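Local coordinates for protein SnoaL-like polyketide cyclase (Agrobacterium tumefaciens str. C58, PDB 3EHC) that is of unknown function but may act as a polyketide cyclase or bind a small molecule in a cone-shaped NTF2-like fold, at residues Q3-N6 with D7-L10; A11-D14 with S15-H18; T26-D29 with D30-H34. All coordinates share one frame; numbering follows the deposited sequence.

Contact 1: Q3-N6 with D7-L10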
loop_
_atom_site.group_PDB
_atom_site.type_symbol
_atom_site.label_atom_id
_atom_site.label_comp_id
_atom_site.label_asym_id
_atom_site.label_seq_id
_atom_site.Cartn_x
_atom_site.Cartn_y
_atom_site.Cartn_z
ATOM N N GLN B 3 17.943 -0.232 -19.141
ATOM C CA GLN B 3 16.956 0.212 -18.164
ATOM C C GLN B 3 15.780 -0.784 -17.986
ATOM O O GLN B 3 15.399 -1.488 -18.891
ATOM C CB GLN B 3 16.476 1.654 -18.491
ATOM C CG GLN B 3 15.228 1.758 -19.393
ATOM C CD GLN B 3 14.836 3.182 -19.754
ATOM O OE1 GLN B 3 15.303 4.147 -19.155
ATOM N NE2 GLN B 3 13.982 3.312 -20.756
ATOM N N THR B 4 15.219 -0.777 -16.794
ATOM C CA THR B 4 14.137 -1.621 -16.286
ATOM C C THR B 4 13.058 -0.674 -15.772
ATOM O O THR B 4 13.295 0.521 -15.714
ATOM C CB THR B 4 14.677 -2.459 -15.093
ATOM O OG1 THR B 4 15.205 -1.603 -14.089
ATOM C CG2 THR B 4 15.778 -3.378 -15.505
ATOM N N LEU B 5 11.878 -1.188 -15.421
ATOM C CA LEU B 5 10.845 -0.358 -14.806
ATOM C C LEU B 5 11.383 0.365 -13.586
ATOM O O LEU B 5 11.016 1.499 -13.341
ATOM C CB LEU B 5 9.620 -1.177 -14.438
ATOM C CG LEU B 5 8.688 -1.474 -15.606
ATOM C CD1 LEU B 5 7.363 -1.987 -15.006
ATOM C CD2 LEU B 5 8.461 -0.253 -16.522
ATOM N N ASN B 6 12.249 -0.292 -12.825
ATOM C CA ASN B 6 12.857 0.343 -11.641
ATOM C C ASN B 6 13.611 1.641 -11.990
ATOM O O ASN B 6 13.457 2.667 -11.303
ATOM C CB ASN B 6 13.787 -0.602 -10.866
ATOM C CG ASN B 6 13.066 -1.428 -9.796
ATOM O OD1 ASN B 6 11.838 -1.478 -9.708
ATOM N ND2 ASN B 6 13.854 -2.107 -8.985
ATOM N N ASP B 7 14.393 1.597 -13.073
ATOM C CA ASP B 7 15.133 2.754 -13.533
ATOM C C ASP B 7 14.217 3.861 -14.007
ATOM O O ASP B 7 14.443 5.011 -13.649
ATOM C CB ASP B 7 16.114 2.371 -14.633
ATOM C CG ASP B 7 17.203 1.468 -14.136
ATOM O OD1 ASP B 7 17.725 1.704 -13.041
ATOM O OD2 ASP B 7 17.554 0.524 -14.850
ATOM N N ILE B 8 13.205 3.507 -14.815
ATOM C CA ILE B 8 12.200 4.463 -15.324
ATOM C C ILE B 8 11.496 5.159 -14.121
ATOM O O ILE B 8 11.374 6.387 -14.081
ATOM C CB ILE B 8 11.179 3.772 -16.265
ATOM C CG1 ILE B 8 11.910 3.092 -17.439
ATOM C CG2 ILE B 8 10.183 4.774 -16.774
ATOM C CD1 ILE B 8 11.100 2.083 -18.210
ATOM N N TYR B 9 11.103 4.354 -13.129
ATOM C CA TYR B 9 10.425 4.845 -11.959
ATOM C C TYR B 9 11.269 5.816 -11.132
ATOM O O TYR B 9 10.769 6.859 -10.724
ATOM C CB TYR B 9 9.968 3.684 -11.073
ATOM C CG TYR B 9 9.095 4.145 -9.935
ATOM C CD1 TYR B 9 7.869 4.759 -10.192
ATOM C CD2 TYR B 9 9.481 3.972 -8.598
ATOM C CE1 TYR B 9 7.055 5.196 -9.160
ATOM C CE2 TYR B 9 8.665 4.411 -7.551
ATOM C CZ TYR B 9 7.443 5.018 -7.849
ATOM O OH TYR B 9 6.596 5.450 -6.857
ATOM N N LEU B 10 12.527 5.467 -10.866
ATOM C CA LEU B 10 13.395 6.341 -10.089
ATOM C C LEU B 10 13.674 7.654 -10.846
ATOM O O LEU B 10 13.786 8.696 -10.207
ATOM C CB LEU B 10 14.679 5.622 -9.654
ATOM C CG LEU B 10 14.555 4.488 -8.624
ATOM C CD1 LEU B 10 15.909 3.895 -8.308
ATOM C CD2 LEU B 10 13.921 4.944 -7.345
#

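Contact 2: A11-D14 with S15-H18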
loop_
_atom_site.group_PDB
_atom_site.type_symbol
_atom_site.label_atom_id
_atom_site.label_comp_id
_atom_site.label_asym_id
_atom_site.label_seq_id
_atom_site.Cartn_x
_atom_site.Cartn_y
_atom_site.Cartn_z
ATOM N N ALA B 11 13.733 7.602 -12.188
ATOM C CA ALA B 11 13.856 8.806 -13.025
ATOM C C ALA B 11 12.571 9.651 -12.926
ATOM O O ALA B 11 12.622 10.867 -12.880
ATOM C CB ALA B 11 14.174 8.436 -14.485
ATOM N N TYR B 12 11.418 8.991 -12.866
ATOM C CA TYR B 12 10.122 9.676 -12.673
ATOM C C TYR B 12 10.076 10.415 -11.339
ATOM O O TYR B 12 9.686 11.585 -11.287
ATOM C CB TYR B 12 8.961 8.665 -12.799
ATOM C CG TYR B 12 7.624 9.057 -12.192
ATOM C CD1 TYR B 12 6.827 10.033 -12.765
ATOM C CD2 TYR B 12 7.137 8.400 -11.064
ATOM C CE1 TYR B 12 5.581 10.375 -12.213
ATOM C CE2 TYR B 12 5.920 8.742 -10.497
ATOM C CZ TYR B 12 5.136 9.724 -11.079
ATOM O OH TYR B 12 3.911 10.060 -10.502
ATOM N N LEU B 13 10.512 9.743 -10.277
ATOM C CA LEU B 13 10.550 10.348 -8.939
ATOM C C LEU B 13 11.520 11.512 -8.897
ATOM O O LEU B 13 11.248 12.520 -8.228
ATOM C CB LEU B 13 10.913 9.317 -7.850
ATOM C CG LEU B 13 9.921 8.199 -7.541
ATOM C CD1 LEU B 13 10.385 7.408 -6.332
ATOM C CD2 LEU B 13 8.498 8.728 -7.372
ATOM N N ASP B 14 12.641 11.371 -9.610
ATOM C CA ASP B 14 13.584 12.468 -9.737
ATOM C C ASP B 14 12.982 13.710 -10.369
ATOM O O ASP B 14 13.222 14.812 -9.898
ATOM C CB ASP B 14 14.813 12.075 -10.544
ATOM C CG ASP B 14 16.053 12.188 -9.734
ATOM O OD1 ASP B 14 16.155 11.346 -8.800
ATOM O OD2 ASP B 14 16.868 13.124 -10.004
ATOM N N SER B 15 12.229 13.528 -11.451
ATOM C CA SER B 15 11.576 14.662 -12.105
ATOM C C SER B 15 10.555 15.308 -11.158
ATOM O O SER B 15 10.423 16.527 -11.119
ATOM C CB SER B 15 10.942 14.283 -13.464
ATOM O OG SER B 15 9.666 13.679 -13.345
ATOM N N LEU B 16 9.842 14.485 -10.393
ATOM C CA LEU B 16 8.868 14.959 -9.404
ATOM C C LEU B 16 9.547 15.808 -8.331
ATOM O O LEU B 16 9.036 16.865 -7.948
ATOM C CB LEU B 16 8.116 13.783 -8.770
ATOM C CG LEU B 16 6.698 13.399 -9.226
ATOM C CD1 LEU B 16 6.477 13.455 -10.733
ATOM C CD2 LEU B 16 6.323 12.006 -8.678
ATOM N N ASN B 17 10.709 15.354 -7.863
ATOM C CA ASN B 17 11.474 16.092 -6.857
ATOM C C ASN B 17 12.018 17.421 -7.333
ATOM O O ASN B 17 12.225 18.315 -6.527
ATOM C CB ASN B 17 12.592 15.232 -6.285
ATOM C CG ASN B 17 12.070 14.171 -5.374
ATOM O OD1 ASN B 17 10.999 14.306 -4.793
ATOM N ND2 ASN B 17 12.811 13.103 -5.247
ATOM N N HIS B 18 12.264 17.550 -8.634
ATOM C CA HIS B 18 12.621 18.832 -9.216
ATOM C C HIS B 18 11.391 19.574 -9.756
ATOM O O HIS B 18 11.533 20.631 -10.375
ATOM C CB HIS B 18 13.673 18.650 -10.301
ATOM C CG HIS B 18 14.994 18.180 -9.780
ATOM N ND1 HIS B 18 15.351 16.846 -9.743
ATOM C CD2 HIS B 18 16.055 18.870 -9.290
ATOM C CE1 HIS B 18 16.572 16.734 -9.247
ATOM N NE2 HIS B 18 17.024 17.947 -8.967
HETATM O O HOH W 1 15.397 12.971 -6.684
#

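Contact 3: T26-D29 with D30-H34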
loop_
_atom_site.group_PDB
_atom_site.type_symbol
_atom_site.label_atom_id
_atom_site.label_comp_id
_atom_site.label_asym_id
_atom_site.label_seq_id
_atom_site.Cartn_x
_atom_site.Cartn_y
_atom_site.Cartn_z
ATOM N N THR B 26 6.856 11.986 -20.512
ATOM C CA THR B 26 7.923 10.992 -20.710
ATOM C C THR B 26 7.631 9.734 -19.908
ATOM O O THR B 26 7.927 8.631 -20.355
ATOM C CB THR B 26 9.317 11.569 -20.315
ATOM O OG1 THR B 26 9.755 12.463 -21.345
ATOM C CG2 THR B 26 10.385 10.471 -20.120
ATOM N N PHE B 27 7.015 9.918 -18.733
ATOM C CA PHE B 27 6.803 8.860 -17.741
ATOM C C PHE B 27 5.336 8.427 -17.558
ATOM O O PHE B 27 5.082 7.350 -17.034
ATOM C CB PHE B 27 7.331 9.347 -16.389
ATOM C CG PHE B 27 8.763 9.820 -16.420
ATOM C CD1 PHE B 27 9.801 8.918 -16.563
ATOM C CD2 PHE B 27 9.067 11.168 -16.279
ATOM C CE1 PHE B 27 11.110 9.346 -16.581
ATOM C CE2 PHE B 27 10.380 11.602 -16.300
ATOM C CZ PHE B 27 11.402 10.687 -16.450
ATOM N N VAL B 28 4.380 9.259 -17.972
ATOM C CA VAL B 28 2.949 9.033 -17.677
ATOM C C VAL B 28 2.154 9.057 -18.993
ATOM O O VAL B 28 2.312 9.964 -19.792
ATOM C CB VAL B 28 2.407 10.080 -16.638
ATOM C CG1 VAL B 28 0.902 9.954 -16.396
ATOM C CG2 VAL B 28 3.141 9.925 -15.306
ATOM N N ASP B 29 1.338 8.019 -19.205
ATOM C CA ASP B 29 0.497 7.852 -20.393
ATOM C C ASP B 29 -0.511 9.005 -20.531
ATOM O O ASP B 29 -0.916 9.614 -19.522
ATOM C CB ASP B 29 -0.241 6.509 -20.308
ATOM C CG ASP B 29 -0.895 6.093 -21.628
ATOM O OD1 ASP B 29 -2.094 6.417 -21.847
ATOM O OD2 ASP B 29 -0.227 5.392 -22.433
ATOM N N ASP B 30 -0.910 9.312 -21.766
ATOM C CA ASP B 30 -1.916 10.368 -22.012
ATOM C C ASP B 30 -3.248 10.078 -21.306
ATOM O O ASP B 30 -3.958 10.992 -20.872
ATOM C CB ASP B 30 -2.198 10.534 -23.502
ATOM C CG ASP B 30 -1.065 11.206 -24.256
ATOM O OD1 ASP B 30 -0.114 11.742 -23.636
ATOM O OD2 ASP B 30 -1.152 11.197 -25.501
ATOM N N ASN B 31 -3.574 8.791 -21.202
ATOM C CA ASN B 31 -4.824 8.327 -20.625
ATOM C C ASN B 31 -4.649 7.658 -19.277
ATOM O O ASN B 31 -5.438 6.789 -18.914
ATOM C CB ASN B 31 -5.483 7.342 -21.590
ATOM C CG ASN B 31 -5.955 8.002 -22.839
ATOM O OD1 ASN B 31 -6.619 9.033 -22.787
ATOM N ND2 ASN B 31 -5.613 7.425 -23.977
ATOM N N VAL B 32 -3.644 8.090 -18.520
ATOM C CA VAL B 32 -3.418 7.581 -17.190
ATOM C C VAL B 32 -4.690 7.677 -16.304
ATOM O O VAL B 32 -5.471 8.649 -16.375
ATOM C CB VAL B 32 -2.212 8.269 -16.519
ATOM C CG1 VAL B 32 -2.479 9.753 -16.316
ATOM C CG2 VAL B 32 -1.868 7.566 -15.186
ATOM N N GLU B 33 -4.882 6.626 -15.505
ATOM C CA GLU B 33 -5.912 6.538 -14.476
ATOM C C GLU B 33 -5.249 6.439 -13.114
ATOM O O GLU B 33 -4.303 5.677 -12.960
ATOM C CB GLU B 33 -6.678 5.245 -14.653
ATOM C CG GLU B 33 -7.988 5.355 -15.289
ATOM C CD GLU B 33 -8.553 3.988 -15.588
ATOM O OE1 GLU B 33 -8.071 3.352 -16.565
ATOM O OE2 GLU B 33 -9.465 3.563 -14.833
ATOM N N HIS B 34 -5.745 7.204 -12.134
ATOM C CA HIS B 34 -5.238 7.163 -10.770
ATOM C C HIS B 34 -6.398 6.897 -9.832
ATOM O O HIS B 34 -7.355 7.659 -9.825
ATOM C CB HIS B 34 -4.574 8.474 -10.370
ATOM C CG HIS B 34 -3.822 8.394 -9.069
ATOM N ND1 HIS B 34 -4.439 8.503 -7.843
ATOM C CD2 HIS B 34 -2.503 8.218 -8.807
ATOM C CE1 HIS B 34 -3.539 8.404 -6.882
ATOM N NE2 HIS B 34 -2.353 8.218 -7.438
HETATM O O HOH W 2 2.010 10.623 -22.669
#

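Contact 1: Q3-N6 with D7-L10
Thr-4 and Asp-7 face each other across the first turn of helix 5-17, the N-terminal helix of an NTF2-like fold, with Thr-4 as its N-cap. The Asp-7 carboxylate turns back toward the start of the helix: CG stands anti to its own carbonyl carbon (chi1 -66°), which brings OD2 to 3.3 Å from Thr-4 N. This weak hydrogen bond, from the N-cap amide to the side chain three residues on, is one half of a capping box. Thr-4 OG1 makes a long, weak approach to the same oxygen.

Beside this polar pair, the extended Gln-3 side chain passes Ile-8 at about a right angle. Ile-8 CG1 sits over the face of the Gln-3 amide, 3.7 Å from CD. The outer methyl of Ile-8, CD1, lies between that amide and Leu-5 CD2, which is 3.9 Å from it.

On the inward side, Asn-6 OD1 bonds to Ser-67 OG and Tyr-9 OH to Tyr-104 OH, fixing the turn to the sheet; Tyr-9 also packs on Leu-72 and Leu-76. Helical bonding begins with Ile-8 N to Thr-4 O, 3.1 Å and almost straight at 171°. That same carbonyl oxygen, Thr-4 O, sits 3.4 Å from Ile-8 CG1.

Contact 2: A11-D14 with S15-H18
Tyr-12 O is gripped twice: by Leu-16 N at 3.0 Å in the regular helical bond, and by the hydroxyl of Ser-15, whose OG donates to Tyr-12 O at 2.9 Å. The serine can do this because its OG sits between its own backbone N and carbonyl carbon (chi1 82°), folded back against the preceding turn.

Two residues further on, Asp-14 O also takes two donors, both from His-18. ND1 of the ring reaches Asp-14 O at 2.9 Å from above the carbonyl plane, while His-18 N comes from the opposite face at 3.2 Å. The two bonds hold the imidazole against the last turn of helix 5-17, where His-18 is the first residue to leave helical geometry. The carboxylate of Asp-14 runs alongside the ring, pointing the same way with its plane turned 44° from it, and its OD2 comes nearest to His-18 CE1, at 3.7 Å.

This is the C-terminal half of the first helix of the NTF2-like fold, and its buried side carries the apolar contact. Leu-16 lays CD2 over one face of the Tyr-12 ring in a CH-pi contact, 4.0 Å from the centroid, and its CD1 touches the ring at CE1. The phenol is tied down beyond this pair by a hydrogen bond between Tyr-12 OH and Tyr-44 OH. Asn-17 OD1 bonds to Phe-60 N, and a water accepts from Asn-17 ND2 at 3.0 Å while donating weakly to Asp-14 OD1.

Contact 3: T26-D29 with D30-H34
Val-28 and Val-32 meet across a type I beta turn, Asp-29 to Val-32, that swings the chain round a corner between the short strand 28-29 and strand 32-34, the latter an outermost strand of the main sheet of this NTF2-like chain.

Two hydrogen bonds shape the corner. Val-32 N closes the turn on Asp-29 O at 3.3 Å, though the donor stands well above the carbonyl plane, 73° out of it, so this is a glancing bond. The Asp-29 carboxylate supplies the second: with CG anti to the backbone N (chi1 -167°), the group bends over the turn and OD1 accepts from Asn-31 N at 2.9 Å, an Asx turn nested in the type I turn. The amide meets OD1 on its anti side, 25° out of the carboxylate plane. OD1 also has a long, weak ion pair with Arg-112, and a bound sulfate, probably from the crystallisation liquor, lies about 4 Å from the side chain of Asp-29.

Water joins the outer side of the corner, where one molecule lies 3.0 Å from Val-28 O and 2.6 Å from Asp-30 OD1.

Apolar contact fills the inner side. Val-28 and Val-32 are both buried; Val-28 touches Leu-41 and Tyr-12, and Val-32 packs on Tyr-44 and Ile-111, so the corner is lodged between helices 5-17 and 40-54 and strand 110-118. CG1 of Val-32 lies between its backbone N and carbonyl carbon, pressed 3.4 Å from Val-28 CG1, tighter than usual for two methyls.

How the contacts relate
Contacts 1 and 2 are continuous turns of one helix, 5-17, their centres about 12 Å apart, and the chain runs on from Leu-10 of the first to Ala-11 of the second. Contact 3 follows later in the chain, with its centre about 16 Å from that of contact 1 and about 15 Å from that of contact 2, and Phe-27 bridges to both. Its ring lies along the helix: CD1 is 3.9 Å from Ile-8 O, and CE2 is 3.7 Å from Ser-15 OG. Val-28 CG2 adds a touch on Tyr-12 CE1 at 4.0 Å. Tyr-44 of helix 40-54 is shared by contacts 2 and 3. The sulfate near Asp-29 does not by itself establish an active site.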